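Local structure of VirX1 (6QGM) at residues S48-N54 against W161-I167; K76-F81 against F92-F96; L140-L146 against E264-V270; N152-N156 against M508-V512. The protein iodinates diverse substrates as a viral halogenase of the tryptophan halogenase family, whose members are flavin-dependent. All coordinates share one frame; numbering follows the deposited sequence.

Contact 1: residues S48-N54 against W161-I167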
# COMPACT_ATOMS: atom_id res chain seq x y z
N SER B 48 -23.31 -24.83 -7.13
CA SER B 48 -21.93 -25.04 -7.64
C SER B 48 -20.93 -24.48 -6.61
O SER B 48 -21.31 -23.58 -5.83
CB SER B 48 -21.72 -24.47 -9.04
OG SER B 48 -21.78 -23.07 -9.06
N THR B 49 -19.73 -25.04 -6.59
CA THR B 49 -18.65 -24.76 -5.62
C THR B 49 -17.49 -24.10 -6.36
O THR B 49 -17.52 -24.03 -7.60
CB THR B 49 -18.23 -26.06 -4.92
OG1 THR B 49 -17.61 -26.91 -5.89
CG2 THR B 49 -19.38 -26.79 -4.25
N LEU B 50 -16.51 -23.62 -5.60
CA LEU B 50 -15.22 -23.08 -6.11
C LEU B 50 -14.14 -24.15 -5.93
O LEU B 50 -14.45 -25.24 -5.35
CB LEU B 50 -14.86 -21.86 -5.27
CG LEU B 50 -15.81 -20.68 -5.39
CD1 LEU B 50 -15.71 -19.78 -4.16
CD2 LEU B 50 -15.53 -19.93 -6.67
N GLY B 51 -12.92 -23.84 -6.39
CA GLY B 51 -11.68 -24.56 -6.01
C GLY B 51 -11.55 -24.68 -4.51
O GLY B 51 -11.24 -25.78 -4.05
N HIS B 52 -11.81 -23.60 -3.78
CA HIS B 52 -11.76 -23.48 -2.29
C HIS B 52 -12.34 -24.75 -1.64
O HIS B 52 -11.80 -25.21 -0.62
CB HIS B 52 -12.54 -22.23 -1.82
CG HIS B 52 -11.78 -20.94 -1.60
ND1 HIS B 52 -11.32 -20.14 -2.65
CD2 HIS B 52 -11.45 -20.30 -0.45
CE1 HIS B 52 -10.70 -19.09 -2.15
NE2 HIS B 52 -10.76 -19.16 -0.80
N PHE B 53 -13.44 -25.26 -2.20
CA PHE B 53 -14.21 -26.44 -1.71
C PHE B 53 -13.32 -27.68 -1.62
O PHE B 53 -13.57 -28.52 -0.73
CB PHE B 53 -15.39 -26.70 -2.64
CG PHE B 53 -16.43 -27.66 -2.12
CD1 PHE B 53 -17.17 -27.37 -0.98
CD2 PHE B 53 -16.71 -28.84 -2.79
CE1 PHE B 53 -18.14 -28.24 -0.52
CE2 PHE B 53 -17.68 -29.71 -2.32
CZ PHE B 53 -18.40 -29.41 -1.19
N ASN B 54 -12.33 -27.79 -2.52
CA ASN B 54 -11.39 -28.94 -2.55
C ASN B 54 -10.61 -28.98 -1.22
O ASN B 54 -10.42 -30.10 -0.69
CB ASN B 54 -10.50 -28.91 -3.80
CG ASN B 54 -11.22 -29.22 -5.09
OD1 ASN B 54 -11.52 -30.38 -5.37
ND2 ASN B 54 -11.47 -28.19 -5.89
N TRP B 161 -7.53 -30.50 -7.87
CA TRP B 161 -7.60 -29.11 -7.35
C TRP B 161 -8.19 -28.13 -8.38
O TRP B 161 -8.70 -27.10 -7.92
CB TRP B 161 -6.22 -28.67 -6.86
CG TRP B 161 -5.84 -29.41 -5.62
CD1 TRP B 161 -5.13 -30.58 -5.54
CD2 TRP B 161 -6.22 -29.08 -4.28
NE1 TRP B 161 -5.01 -30.96 -4.23
CE2 TRP B 161 -5.66 -30.06 -3.44
CE3 TRP B 161 -6.93 -28.01 -3.71
CZ2 TRP B 161 -5.82 -30.02 -2.05
CZ3 TRP B 161 -7.09 -27.97 -2.33
CH2 TRP B 161 -6.54 -28.98 -1.52
N ASP B 162 -8.09 -28.41 -9.68
CA ASP B 162 -8.60 -27.55 -10.79
C ASP B 162 -9.97 -28.03 -11.25
O ASP B 162 -10.51 -27.43 -12.20
CB ASP B 162 -7.65 -27.52 -11.99
CG ASP B 162 -6.35 -26.78 -11.71
OD1 ASP B 162 -6.33 -25.97 -10.75
OD2 ASP B 162 -5.37 -27.02 -12.47
N THR B 163 -10.53 -29.06 -10.62
CA THR B 163 -11.93 -29.49 -10.84
C THR B 163 -12.69 -29.30 -9.53
O THR B 163 -12.24 -29.87 -8.52
CB THR B 163 -12.03 -30.92 -11.36
OG1 THR B 163 -11.17 -31.08 -12.49
CG2 THR B 163 -13.43 -31.27 -11.78
N ALA B 164 -13.76 -28.51 -9.56
CA ALA B 164 -14.75 -28.35 -8.47
C ALA B 164 -16.00 -29.17 -8.82
O ALA B 164 -15.90 -30.07 -9.68
CB ALA B 164 -15.05 -26.89 -8.26
N TYR B 165 -17.15 -28.87 -8.19
CA TYR B 165 -18.32 -29.80 -8.12
C TYR B 165 -19.63 -29.02 -8.19
O TYR B 165 -19.69 -27.88 -7.71
CB TYR B 165 -18.26 -30.61 -6.82
CG TYR B 165 -16.92 -31.26 -6.56
CD1 TYR B 165 -15.90 -30.59 -5.91
CD2 TYR B 165 -16.67 -32.56 -6.96
CE1 TYR B 165 -14.66 -31.18 -5.67
CE2 TYR B 165 -15.44 -33.17 -6.74
CZ TYR B 165 -14.44 -32.48 -6.08
OH TYR B 165 -13.24 -33.09 -5.85
N HIS B 166 -20.64 -29.61 -8.83
CA HIS B 166 -22.09 -29.31 -8.67
C HIS B 166 -22.66 -30.30 -7.65
O HIS B 166 -22.41 -31.49 -7.82
CB HIS B 166 -22.84 -29.41 -10.01
CG HIS B 166 -22.26 -28.55 -11.08
ND1 HIS B 166 -21.67 -29.07 -12.21
CD2 HIS B 166 -22.20 -27.21 -11.22
CE1 HIS B 166 -21.29 -28.09 -13.00
NE2 HIS B 166 -21.61 -26.93 -12.42
N ILE B 167 -23.34 -29.83 -6.61
CA ILE B 167 -23.85 -30.69 -5.50
C ILE B 167 -25.30 -30.30 -5.19
O ILE B 167 -25.67 -29.12 -5.40
CB ILE B 167 -22.94 -30.57 -4.26
CG1 ILE B 167 -23.07 -29.21 -3.59
CG2 ILE B 167 -21.48 -30.88 -4.63
CD1 ILE B 167 -22.22 -29.05 -2.35

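Contact 2: residues K76-F81 against F92-F96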
# COMPACT_ATOMS: atom_id res chain seq x y z
N LYS B 76 -17.27 -29.90 -12.23
CA LYS B 76 -17.32 -28.50 -12.73
C LYS B 76 -15.89 -28.00 -13.00
O LYS B 76 -15.10 -27.90 -12.04
CB LYS B 76 -18.02 -27.63 -11.69
CG LYS B 76 -18.21 -26.19 -12.10
CD LYS B 76 -18.35 -25.27 -10.91
CE LYS B 76 -18.25 -23.82 -11.29
NZ LYS B 76 -18.22 -22.98 -10.08
N ASN B 77 -15.60 -27.65 -14.25
CA ASN B 77 -14.24 -27.27 -14.71
C ASN B 77 -14.17 -25.77 -15.03
O ASN B 77 -13.05 -25.26 -15.17
CB ASN B 77 -13.83 -28.13 -15.91
CG ASN B 77 -13.53 -29.56 -15.52
OD1 ASN B 77 -14.45 -30.31 -15.20
ND2 ASN B 77 -12.26 -29.92 -15.50
N SER B 78 -15.31 -25.08 -15.11
CA SER B 78 -15.41 -23.68 -15.57
C SER B 78 -16.76 -23.08 -15.18
O SER B 78 -17.74 -23.83 -15.03
CB SER B 78 -15.20 -23.61 -17.07
OG SER B 78 -15.15 -22.26 -17.51
N ILE B 79 -16.79 -21.75 -15.01
CA ILE B 79 -18.04 -20.93 -15.08
C ILE B 79 -18.14 -20.40 -16.51
O ILE B 79 -17.19 -19.75 -16.97
CB ILE B 79 -18.07 -19.78 -14.07
CG1 ILE B 79 -17.71 -20.25 -12.66
CG2 ILE B 79 -19.42 -19.10 -14.09
CD1 ILE B 79 -17.67 -19.13 -11.64
N ARG B 80 -19.27 -20.65 -17.16
CA ARG B 80 -19.55 -20.19 -18.54
C ARG B 80 -20.49 -18.97 -18.47
O ARG B 80 -21.45 -19.02 -17.69
CB ARG B 80 -20.17 -21.34 -19.33
CG ARG B 80 -20.77 -20.93 -20.66
CD ARG B 80 -21.11 -22.15 -21.49
NE ARG B 80 -19.89 -22.88 -21.76
CZ ARG B 80 -19.82 -24.18 -22.02
NH1 ARG B 80 -20.92 -24.91 -22.06
NH2 ARG B 80 -18.65 -24.75 -22.25
N PHE B 81 -20.20 -17.93 -19.24
CA PHE B 81 -21.01 -16.69 -19.33
C PHE B 81 -21.59 -16.58 -20.74
O PHE B 81 -20.88 -16.14 -21.67
CB PHE B 81 -20.17 -15.47 -18.92
CG PHE B 81 -19.69 -15.53 -17.49
CD1 PHE B 81 -20.55 -15.24 -16.44
CD2 PHE B 81 -18.39 -15.91 -17.19
CE1 PHE B 81 -20.10 -15.31 -15.13
CE2 PHE B 81 -17.94 -15.98 -15.88
CZ PHE B 81 -18.80 -15.68 -14.85
N PHE B 92 -18.20 -16.86 -23.06
CA PHE B 92 -16.80 -16.87 -22.59
C PHE B 92 -16.73 -17.66 -21.29
O PHE B 92 -17.77 -17.83 -20.64
CB PHE B 92 -16.25 -15.45 -22.52
CG PHE B 92 -16.90 -14.52 -21.54
CD1 PHE B 92 -16.44 -14.41 -20.24
CD2 PHE B 92 -17.92 -13.68 -21.94
CE1 PHE B 92 -17.01 -13.51 -19.34
CE2 PHE B 92 -18.50 -12.78 -21.04
CZ PHE B 92 -18.05 -12.71 -19.74
N GLU B 93 -15.54 -18.16 -20.97
CA GLU B 93 -15.33 -19.01 -19.77
C GLU B 93 -14.44 -18.27 -18.78
O GLU B 93 -13.61 -17.43 -19.20
CB GLU B 93 -14.72 -20.35 -20.19
CG GLU B 93 -15.40 -20.99 -21.38
CD GLU B 93 -16.53 -21.97 -21.10
OE1 GLU B 93 -16.74 -22.35 -19.91
OE2 GLU B 93 -17.21 -22.37 -22.08
N TYR B 94 -14.68 -18.55 -17.50
CA TYR B 94 -13.69 -18.45 -16.39
C TYR B 94 -13.39 -19.88 -15.96
O TYR B 94 -14.09 -20.42 -15.12
CB TYR B 94 -14.23 -17.58 -15.25
CG TYR B 94 -13.28 -17.36 -14.11
CD1 TYR B 94 -11.92 -17.54 -14.27
CD2 TYR B 94 -13.74 -16.96 -12.85
CE1 TYR B 94 -11.03 -17.32 -13.23
CE2 TYR B 94 -12.86 -16.73 -11.81
CZ TYR B 94 -11.50 -16.92 -12.00
OH TYR B 94 -10.60 -16.70 -11.00
N PRO B 95 -12.38 -20.54 -16.58
CA PRO B 95 -12.02 -21.92 -16.24
C PRO B 95 -11.20 -21.94 -14.94
O PRO B 95 -10.58 -20.95 -14.67
CB PRO B 95 -11.16 -22.35 -17.43
CG PRO B 95 -10.47 -21.08 -17.82
CD PRO B 95 -11.51 -20.00 -17.64
N PHE B 96 -11.21 -23.05 -14.20
CA PHE B 96 -10.43 -23.21 -12.94
C PHE B 96 -8.95 -23.45 -13.29
O PHE B 96 -8.63 -24.15 -14.28
CB PHE B 96 -10.99 -24.35 -12.10
CG PHE B 96 -12.24 -23.98 -11.35
CD1 PHE B 96 -12.21 -22.98 -10.38
CD2 PHE B 96 -13.44 -24.62 -11.61
CE1 PHE B 96 -13.36 -22.63 -9.68
CE2 PHE B 96 -14.59 -24.27 -10.91
CZ PHE B 96 -14.56 -23.26 -9.96

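Contact 3: residues L140-L146 against E264-V270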
# COMPACT_ATOMS: atom_id res chain seq x y z
N LEU B 140 -11.60 -28.87 -21.86
CA LEU B 140 -12.44 -29.88 -21.15
C LEU B 140 -13.86 -29.31 -21.03
O LEU B 140 -14.83 -30.00 -21.41
CB LEU B 140 -11.85 -30.19 -19.77
CG LEU B 140 -10.45 -30.80 -19.76
CD1 LEU B 140 -9.96 -31.06 -18.33
CD2 LEU B 140 -10.40 -32.08 -20.60
N ALA B 141 -13.96 -28.09 -20.51
CA ALA B 141 -15.22 -27.35 -20.31
C ALA B 141 -15.93 -27.22 -21.65
O ALA B 141 -17.12 -27.52 -21.71
CB ALA B 141 -14.94 -26.01 -19.69
N GLU B 142 -15.21 -26.82 -22.69
CA GLU B 142 -15.80 -26.47 -24.01
C GLU B 142 -16.33 -27.72 -24.71
O GLU B 142 -17.41 -27.61 -25.29
CB GLU B 142 -14.79 -25.72 -24.89
CG GLU B 142 -14.72 -24.25 -24.54
CD GLU B 142 -14.07 -23.33 -25.56
OE1 GLU B 142 -13.99 -23.72 -26.73
OE2 GLU B 142 -13.66 -22.21 -25.18
N HIS B 143 -15.62 -28.85 -24.66
CA HIS B 143 -16.03 -30.11 -25.35
C HIS B 143 -16.65 -31.10 -24.36
O HIS B 143 -16.89 -32.24 -24.76
CB HIS B 143 -14.83 -30.67 -26.12
CG HIS B 143 -14.36 -29.73 -27.17
ND1 HIS B 143 -13.49 -28.70 -26.89
CD2 HIS B 143 -14.65 -29.63 -28.47
CE1 HIS B 143 -13.25 -28.01 -27.98
NE2 HIS B 143 -13.92 -28.58 -28.98
N ASN B 144 -16.92 -30.67 -23.12
CA ASN B 144 -17.67 -31.45 -22.10
C ASN B 144 -16.96 -32.80 -21.88
O ASN B 144 -17.63 -33.86 -21.87
CB ASN B 144 -19.13 -31.64 -22.54
CG ASN B 144 -20.02 -32.12 -21.42
OD1 ASN B 144 -19.94 -31.63 -20.29
ND2 ASN B 144 -20.87 -33.09 -21.74
N ARG B 145 -15.64 -32.76 -21.70
CA ARG B 145 -14.78 -33.95 -21.49
C ARG B 145 -14.13 -33.85 -20.12
O ARG B 145 -14.10 -32.75 -19.56
CB ARG B 145 -13.74 -34.07 -22.60
CG ARG B 145 -14.30 -33.91 -24.00
CD ARG B 145 -15.44 -34.87 -24.29
NE ARG B 145 -15.82 -34.79 -25.68
CZ ARG B 145 -15.50 -35.70 -26.60
NH1 ARG B 145 -14.84 -36.80 -26.28
NH2 ARG B 145 -15.88 -35.52 -27.85
N LEU B 146 -13.59 -34.97 -19.63
CA LEU B 146 -12.87 -35.02 -18.34
C LEU B 146 -11.79 -36.10 -18.39
O LEU B 146 -11.96 -37.10 -19.14
CB LEU B 146 -13.89 -35.26 -17.24
CG LEU B 146 -13.54 -34.72 -15.85
CD1 LEU B 146 -12.98 -33.31 -15.90
CD2 LEU B 146 -14.77 -34.74 -14.96
N GLU B 264 -27.02 -37.26 -21.22
CA GLU B 264 -25.59 -37.43 -21.61
C GLU B 264 -25.11 -36.10 -22.22
O GLU B 264 -24.09 -35.61 -21.72
CB GLU B 264 -25.43 -38.58 -22.60
CG GLU B 264 -25.70 -39.94 -21.96
CD GLU B 264 -25.36 -41.15 -22.84
OE1 GLU B 264 -24.48 -41.02 -23.71
OE2 GLU B 264 -25.99 -42.22 -22.66
N GLU B 265 -25.84 -35.53 -23.18
CA GLU B 265 -25.47 -34.28 -23.90
C GLU B 265 -25.52 -33.05 -22.97
O GLU B 265 -24.68 -32.15 -23.14
CB GLU B 265 -26.40 -34.01 -25.09
CG GLU B 265 -26.09 -34.83 -26.34
CD GLU B 265 -26.69 -34.26 -27.63
OE1 GLU B 265 -26.86 -33.02 -27.73
OE2 GLU B 265 -26.94 -35.03 -28.59
N GLU B 266 -26.46 -33.02 -22.03
CA GLU B 266 -26.87 -31.80 -21.27
C GLU B 266 -26.08 -31.65 -19.97
O GLU B 266 -25.94 -30.51 -19.52
CB GLU B 266 -28.35 -31.86 -20.90
CG GLU B 266 -29.30 -31.54 -22.03
CD GLU B 266 -30.68 -31.21 -21.49
OE1 GLU B 266 -30.85 -30.08 -20.93
OE2 GLU B 266 -31.56 -32.10 -21.57
N MET B 267 -25.64 -32.75 -19.36
CA MET B 267 -24.96 -32.76 -18.04
C MET B 267 -23.57 -32.17 -18.19
O MET B 267 -22.58 -32.92 -18.24
CB MET B 267 -24.88 -34.17 -17.46
CG MET B 267 -24.46 -34.19 -16.03
SD MET B 267 -24.23 -35.87 -15.45
CE MET B 267 -25.82 -36.57 -15.87
N HIS B 268 -23.50 -30.84 -18.25
CA HIS B 268 -22.26 -30.09 -18.58
C HIS B 268 -21.30 -30.05 -17.40
O HIS B 268 -21.73 -29.90 -16.24
CB HIS B 268 -22.61 -28.71 -19.14
CG HIS B 268 -23.20 -28.79 -20.51
ND1 HIS B 268 -23.98 -27.81 -21.04
CD2 HIS B 268 -23.15 -29.77 -21.45
CE1 HIS B 268 -24.37 -28.16 -22.24
NE2 HIS B 268 -23.87 -29.35 -22.51
N ASN B 269 -20.04 -30.30 -17.75
CA ASN B 269 -18.77 -29.87 -17.13
C ASN B 269 -18.76 -28.46 -16.50
O ASN B 269 -17.70 -28.10 -15.97
CB ASN B 269 -17.74 -29.84 -18.26
CG ASN B 269 -16.46 -30.54 -17.91
OD1 ASN B 269 -16.26 -30.94 -16.77
ND2 ASN B 269 -15.60 -30.70 -18.90
N VAL B 270 -19.82 -27.63 -16.63
CA VAL B 270 -19.77 -26.18 -16.25
C VAL B 270 -21.07 -25.70 -15.59
O VAL B 270 -22.14 -26.28 -15.87
CB VAL B 270 -19.44 -25.29 -17.46
CG1 VAL B 270 -18.19 -25.75 -18.20
CG2 VAL B 270 -20.62 -25.17 -18.42

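Contact 4: residues N152-N156 against M508-V512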
# COMPACT_ATOMS: atom_id res chain seq x y z
N ASN B 152 0.62 -35.62 -18.28
CA ASN B 152 0.21 -34.18 -18.24
C ASN B 152 -0.12 -33.70 -19.66
O ASN B 152 0.40 -32.64 -20.06
CB ASN B 152 1.31 -33.29 -17.65
CG ASN B 152 1.42 -33.36 -16.15
OD1 ASN B 152 2.47 -33.74 -15.62
ND2 ASN B 152 0.36 -32.95 -15.45
N LYS B 153 -1.00 -34.42 -20.37
CA LYS B 153 -1.33 -34.16 -21.81
C LYS B 153 -2.30 -32.98 -21.92
O LYS B 153 -2.43 -32.45 -23.04
CB LYS B 153 -1.89 -35.42 -22.48
CG LYS B 153 -0.84 -36.41 -22.95
CD LYS B 153 -1.36 -37.65 -23.62
CE LYS B 153 -0.35 -38.77 -23.53
NZ LYS B 153 -0.57 -39.80 -24.57
N ILE B 154 -2.94 -32.57 -20.82
CA ILE B 154 -3.65 -31.26 -20.71
C ILE B 154 -2.76 -30.34 -19.88
O ILE B 154 -2.58 -30.55 -18.68
CB ILE B 154 -5.07 -31.47 -20.13
CG1 ILE B 154 -5.91 -32.37 -21.04
CG2 ILE B 154 -5.75 -30.13 -19.87
CD1 ILE B 154 -6.41 -31.72 -22.32
N PRO B 155 -2.10 -29.33 -20.49
CA PRO B 155 -1.09 -28.53 -19.80
C PRO B 155 -1.65 -27.77 -18.59
O PRO B 155 -2.69 -27.17 -18.73
CB PRO B 155 -0.63 -27.51 -20.85
CG PRO B 155 -0.98 -28.15 -22.17
CD PRO B 155 -2.23 -28.96 -21.90
N ASN B 156 -0.95 -27.84 -17.45
CA ASN B 156 -1.17 -26.96 -16.27
C ASN B 156 -2.56 -27.20 -15.66
O ASN B 156 -3.10 -26.27 -15.05
CB ASN B 156 -0.96 -25.48 -16.63
CG ASN B 156 0.46 -25.01 -16.36
OD1 ASN B 156 1.11 -24.39 -17.21
ND2 ASN B 156 0.96 -25.33 -15.17
N MET B 508 -5.20 -29.79 -30.11
CA MET B 508 -5.66 -29.92 -28.71
C MET B 508 -7.14 -30.33 -28.70
O MET B 508 -7.51 -31.13 -27.84
CB MET B 508 -5.49 -28.60 -27.94
CG MET B 508 -4.30 -28.58 -27.05
SD MET B 508 -4.60 -29.63 -25.64
CE MET B 508 -2.92 -29.61 -25.05
N VAL B 509 -7.93 -29.79 -29.62
CA VAL B 509 -9.39 -30.11 -29.76
C VAL B 509 -9.51 -31.57 -30.19
O VAL B 509 -10.36 -32.27 -29.60
CB VAL B 509 -10.12 -29.15 -30.72
CG1 VAL B 509 -10.06 -27.73 -30.19
CG2 VAL B 509 -9.61 -29.16 -32.14
N GLU B 510 -8.66 -32.00 -31.13
CA GLU B 510 -8.65 -33.39 -31.65
C GLU B 510 -8.33 -34.36 -30.50
O GLU B 510 -9.01 -35.39 -30.42
CB GLU B 510 -7.66 -33.55 -32.82
CG GLU B 510 -7.90 -34.83 -33.59
CD GLU B 510 -6.81 -35.28 -34.55
OE1 GLU B 510 -5.78 -34.57 -34.70
OE2 GLU B 510 -7.00 -36.35 -35.15
N TYR B 511 -7.36 -34.04 -29.65
CA TYR B 511 -6.94 -34.93 -28.52
C TYR B 511 -8.07 -34.99 -27.49
O TYR B 511 -8.39 -36.10 -27.00
CB TYR B 511 -5.64 -34.47 -27.83
CG TYR B 511 -5.39 -35.22 -26.55
CD1 TYR B 511 -5.12 -36.57 -26.57
CD2 TYR B 511 -5.53 -34.60 -25.31
CE1 TYR B 511 -4.93 -37.29 -25.40
CE2 TYR B 511 -5.36 -35.31 -24.14
CZ TYR B 511 -5.08 -36.66 -24.18
OH TYR B 511 -4.93 -37.37 -23.02
N VAL B 512 -8.64 -33.84 -27.16
CA VAL B 512 -9.69 -33.68 -26.12
C VAL B 512 -10.93 -34.47 -26.55
O VAL B 512 -11.60 -35.02 -25.66
CB VAL B 512 -9.97 -32.19 -25.84
CG1 VAL B 512 -11.38 -31.94 -25.31
CG2 VAL B 512 -8.93 -31.62 -24.88

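Contact 1: residues S48-N54 against W161-I167
Thr49 meets Tyr165 by a double grip on one carbonyl. Its N donates to Tyr165 O at 3.1 Å, nearly along the C=O axis, while its OG1 bonds Tyr165 O at 2.9 Å in the carbonyl plane, on a lone pair. A chi1 of 67° sets OG1 between backbone N and carbonyl carbon, where it can join N at the same acceptor. At the other end, Asn54 ND2 donates to Thr163 O at 3.2 Å from above that carbonyl plane and, within its own turn, to Gly51 O at 3.0 Å. Asn54 CB leans on Trp161 CE3 at 3.7 Å. Between these ends, Tyr165 CD1 comes to the edge of the Phe53 ring, 3.7 Å from Phe53 CD2, and Thr49 CG2 sits over the centre of the Phe53 ring.

Farther out, Tyr165 OH bonds Asp64, His58 stacks on Trp161, and Arg486 of the second subunit packs on Trp161. Strand 46-48 is an edge of a three-stranded antiparallel sheet, paired at Ser48 with His166 of strand 164-168, and the chain then turns into helix 52-59. Two main-chain oxygens of the buried segment 161-167 are thus satisfied by Thr49 and Asn54, and two bonds from ND2 fix how the Asn54 amide is turned.

Contact 2: residues K76-F81 against F92-F96
The Phe92 ring takes Phe81 CB over one face, 3.7 Å from its centroid and 16° off the normal, a CH-pi contact. The Phe81 ring itself is slid off that face: the two planes lie 30° apart and barely overlap, with Phe81 CD2 touching Phe92 CE1 at 3.5 Å. Tyr94 CB arrives at the edge of the Phe81 ring, and His469 meets Phe92 edge-to-face. At the far end the Phe96 ring has Lys76 at its edge; the extended lysine chain crosses it at about a right angle with CD in the ring plane, and its NZ bonds Thr49 O and Ser356 OG. The Arg80 guanidinium receives Glu93 OE2 at its edge, with guanidinium and carboxylate planes nearly perpendicular.

These residues stand on a beta hairpin, strands 78-82 and 91-95, at one margin of a seven-stranded sheet. Tyr94 N to Ile79 O, 2.8 Å, and Phe81 N to Phe92 O are among the backbone bonds joining it. Phe81, Phe92, Ile79 and Tyr94 share one face; Ser78, Arg80, Glu93 and Pro95 share the other.

On that second face a bend at chi2 (-92°) lays Glu93 alongside Arg80, the two pointing the same way. Glu93 OE2 accepts Arg80 NE at 2.7 Å and Arg80 NH2 at 2.8 Å, side-on, while Glu93 OE1 takes Ser78 OG at 2.9 Å on its anti lone pair. Three donors, two of them from the one charged guanidinium of Arg80, would favour an ionised Glu93 and hold its carboxylate in place on a largely buried face.

Contact 3: residues L140-L146 against E264-V270
Asn269 docks against the Schellman motif that ends helix 137-143, where Asn144 turns to positive phi and Arg145 N bonds back to Leu140 O. The dense part of the contact lies here. Asn269 ND2 sits between two main-chain oxygens, 2.7 Å from Leu140 O and 2.6 Å from Arg145 O, though both bonds are bent and weak. A straighter one comes from the backbone of the same residue: Asn269 N donates to Asn144 OD1 at 2.9 Å, with 167° at the hydrogen and the donor nearly on the line of the amide C=O. Asn144 CG stands opposite its own backbone N (chi1 -166°), which carries the amide across to the 264-270 segment.

Toward solvent the fit slackens. Asn144 OD1 lies at the edge of the His268 ring, the amide and ring planes 80° apart, with 3.9 Å to His268 CD2. Beyond it, Glu264 and Glu265 on the short helix 263-266 are exposed and give up little surface to the other segment. Arg145 points away from 264-270, and its NH1 bonds Lys513 O and Leu515 O. On the inner side the contact closes with two apolar groups, Ala141 CB and Val270 CG1, 3.6 Å apart.

Contact 4: residues N152-N156 against M508-V512
Three side chains from the last turn of helix 494-512, Met508, Tyr511 and Val512, receive the loop residues Lys153, Ile154 and Pro155. This is a loop laid against one side of a helix end, the 508/511/512 spacing bringing all three to the same side. No hydrogen bond crosses between the segments; the contact is made by van der Waals packing, largely of apolar groups.

Lys153 crosses Tyr511 at about a right angle. Its aliphatic part does the touching, with Lys153 CD 3.6 Å from Tyr511 OH and Lys153 CB 3.8 Å from Tyr511 CZ, while the extended chain carries its end away from the helix. The tyrosine comes out to meet it with CG anti to its backbone N (chi1 169°).

Ile154 pushes its CD1 deeper. That methyl lies near the plane of the Tyr511 ring, at its edge, 4.2 Å from Tyr511 CE2, and is closer to Val512, whose side chain runs at about a right angle to it: Ile154 CD1 to Val512 CG2 is 3.6 Å. Tyr139 and His143 of helix 137-143 touch Val512 as well, so the loop, that helix and helix 494-512 converge here. Ile154 N is held within the loop region by Asn149 OD1.

Pro155 and Met508 reach toward each other, the Met508 CE methyl meeting the CD corner of the proline ring. A bend at chi2 (-72°) steers the thioether toward the loop, leaving Met508 CE also 3.5 Å from Lys153 O.

How the contacts relate
Contacts 1 to 3 form a continuous cluster. The centres of contacts 1 and 2 are about 12 Å apart, and those of contacts 2 and 3 about 11 Å. Contact 4 lies outward, its centre about 26 Å from the chain centre and 15 Å from that of contact 3. Strand 164-168 in contact 1 pairs with 74-76, which leads directly into the contact 2 hairpin; that hairpin's strand 78-82 runs beside 270-275, where contact 3 ends. Along the chain contact 2 is nested inside contact 1, whereas contacts 3 and 4 alternate their segments. Helix 137-143, part of contact 3 and touched from contact 4, ties helix 494-512, near the C-terminus, to the sheets of the halogenase fold.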